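PDB 3H5T: transcriptional regulator, LacI family from Corynebacterium glutamicum, which activates transcription of the inositol phosphate synthase gene in an inositol-dependent way, binding a palindromic promoter motif to regulate cell wall biogenesis. Local coordinates for residues A[301-306]-A[315-320]. Sequence-based numbering, arbitrary orientation.
Sequences TGFDGT and TTVIQP
Phe303 lays its ring across the side chain of Val317, and this is the densely packed part of the contact. Val317 CB sits 3.8 Å from the Phe303 ring centroid, over the face, in a CH-pi contact, and its two methyls reach the CD1-CE1 side of the ring. With CG anti to the backbone N (chi1 -168°), the Phe303 ring is carried over Val317; Arg224 adds a cation-pi contact. The backbones run roughly parallel, their directions 40° apart. Gly302 N donates to Thr315 O at 2.9 Å. Asp304 N follows with a bond of 2.8 Å to Val317 O. Gln319 N reaches Asp304 O at 2.9 Å, from above the carbonyl plane. The bond from Val317 N to Gly302 O is weak. In the periplasmic-binding-protein fold of LacI regulators, this pairing joins two lobes: strand 299-302 is the edge of one sheet, whereas strand 316-318 pairs with strand 344-352 of the other. Asp277 OD1 bonds Thr316 OG1 while its OD2 takes the backbone N of Gly305 and Thr306, so one carboxylate holds both the strand and the turn. Gly305, with a positive phi, brings its CA to 4.3 Å from Ile318 CA. Beyond it the contact loosens: Gly305 and Ile318 are partly exposed, the chains diverge towards Thr306 and Pro320, each at the start of a helix, and a water lies 2.7 Å from Gly305 O and 3.1 Å from Gln319 O, linking the two backbones where they part.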
loop_
_atom_site.group_PDB
_atom_site.type_symbol
_atom_site.label_atom_id
_atom_site.label_comp_id
_atom_site.label_asym_id
_atom_site.label_seq_id
_atom_site.Cartn_x
_atom_site.Cartn_y
_atom_site.Cartn_z
ATOM N N THR A 301 -12.264 13.465 -0.708
ATOM C CA THR A 301 -10.987 13.174 -1.339
ATOM C C THR A 301 -10.432 11.877 -0.762
ATOM O O THR A 301 -10.759 11.498 0.361
ATOM C CB THR A 301 -9.973 14.311 -1.092
ATOM O OG1 THR A 301 -10.529 15.557 -1.530
ATOM C CG2 THR A 301 -8.705 14.061 -1.870
ATOM N N GLY A 302 -9.604 11.192 -1.543
ATOM C CA GLY A 302 -9.017 9.951 -1.087
ATOM C C GLY A 302 -7.506 9.990 -1.204
ATOM O O GLY A 302 -6.940 11.044 -1.482
ATOM N N PHE A 303 -6.858 8.849 -0.979
ATOM C CA PHE A 303 -5.409 8.738 -1.071
ATOM C C PHE A 303 -5.055 7.265 -1.286
ATOM O O PHE A 303 -5.440 6.412 -0.488
ATOM C CB PHE A 303 -4.736 9.257 0.210
ATOM C CG PHE A 303 -3.242 9.439 0.087
ATOM C CD1 PHE A 303 -2.678 10.714 0.135
ATOM C CD2 PHE A 303 -2.396 8.342 -0.090
ATOM C CE1 PHE A 303 -1.295 10.895 0.011
ATOM C CE2 PHE A 303 -1.007 8.512 -0.217
ATOM C CZ PHE A 303 -0.458 9.787 -0.167
ATOM N N ASP A 304 -4.332 6.999 -2.377
ATOM C CA ASP A 304 -3.862 5.672 -2.792
ATOM C C ASP A 304 -3.973 5.483 -4.297
ATOM O O ASP A 304 -2.985 5.179 -4.970
ATOM C CB ASP A 304 -4.628 4.537 -2.104
ATOM C CG ASP A 304 -3.943 4.058 -0.841
ATOM O OD1 ASP A 304 -2.788 4.473 -0.615
ATOM O OD2 ASP A 304 -4.550 3.269 -0.086
ATOM N N GLY A 305 -5.184 5.655 -4.817
ATOM C CA GLY A 305 -5.407 5.489 -6.241
ATOM C C GLY A 305 -5.660 4.043 -6.634
ATOM O O GLY A 305 -5.219 3.602 -7.695
ATOM N N THR A 306 -6.369 3.299 -5.788
ATOM C CA THR A 306 -6.667 1.903 -6.081
ATOM C C THR A 306 -7.535 1.831 -7.329
ATOM O O THR A 306 -8.164 2.815 -7.717
ATOM C CB THR A 306 -7.413 1.197 -4.899
ATOM O OG1 THR A 306 -8.706 1.790 -4.702
ATOM C CG2 THR A 306 -6.603 1.320 -3.606
ATOM N N THR A 315 -11.698 11.734 -6.498
ATOM C CA THR A 315 -10.618 12.712 -6.418
ATOM C C THR A 315 -9.682 12.080 -5.394
ATOM O O THR A 315 -10.120 11.735 -4.294
ATOM C CB THR A 315 -11.117 14.055 -5.888
ATOM O OG1 THR A 315 -12.138 14.558 -6.756
ATOM C CG2 THR A 315 -9.977 15.047 -5.821
ATOM N N THR A 316 -8.409 11.916 -5.739
ATOM C CA THR A 316 -7.490 11.261 -4.820
ATOM C C THR A 316 -6.006 11.433 -5.203
ATOM O O THR A 316 -5.686 11.995 -6.246
ATOM C CB THR A 316 -7.844 9.740 -4.754
ATOM O OG1 THR A 316 -7.047 9.091 -3.758
ATOM C CG2 THR A 316 -7.614 9.075 -6.124
ATOM N N VAL A 317 -5.115 10.948 -4.340
ATOM C CA VAL A 317 -3.670 11.021 -4.571
ATOM C C VAL A 317 -3.198 9.657 -5.076
ATOM O O VAL A 317 -3.332 8.648 -4.377
ATOM C CB VAL A 317 -2.901 11.353 -3.257
ATOM C CG1 VAL A 317 -1.407 11.356 -3.504
ATOM C CG2 VAL A 317 -3.350 12.704 -2.716
ATOM N N ILE A 318 -2.659 9.602 -6.287
ATOM C CA ILE A 318 -2.202 8.317 -6.795
ATOM C C ILE A 318 -0.817 7.971 -6.283
ATOM O O ILE A 318 0.128 8.746 -6.407
ATOM C CB ILE A 318 -2.202 8.266 -8.336
ATOM C CG1 ILE A 318 -3.621 8.536 -8.851
ATOM C CG2 ILE A 318 -1.699 6.884 -8.811
ATOM C CD1 ILE A 318 -3.792 8.305 -10.324
ATOM N N GLN A 319 -0.722 6.788 -5.698
ATOM C CA GLN A 319 0.518 6.281 -5.142
ATOM C C GLN A 319 0.871 4.974 -5.858
ATOM O O GLN A 319 0.054 4.052 -5.954
ATOM C CB GLN A 319 0.332 6.060 -3.641
ATOM C CG GLN A 319 1.439 5.298 -2.969
ATOM C CD GLN A 319 1.213 5.170 -1.475
ATOM O OE1 GLN A 319 0.081 4.973 -1.018
ATOM N NE2 GLN A 319 2.292 5.270 -0.705
ATOM N N PRO A 320 2.096 4.883 -6.389
ATOM C CA PRO A 320 2.522 3.672 -7.100
ATOM C C PRO A 320 2.823 2.521 -6.138
ATOM O O PRO A 320 3.987 2.209 -5.883
ATOM C CB PRO A 320 3.757 4.150 -7.851
ATOM C CG PRO A 320 4.367 5.107 -6.865
ATOM C CD PRO A 320 3.172 5.889 -6.355
HETATM O O HOH W 1 -2.561 3.067 -7.245
#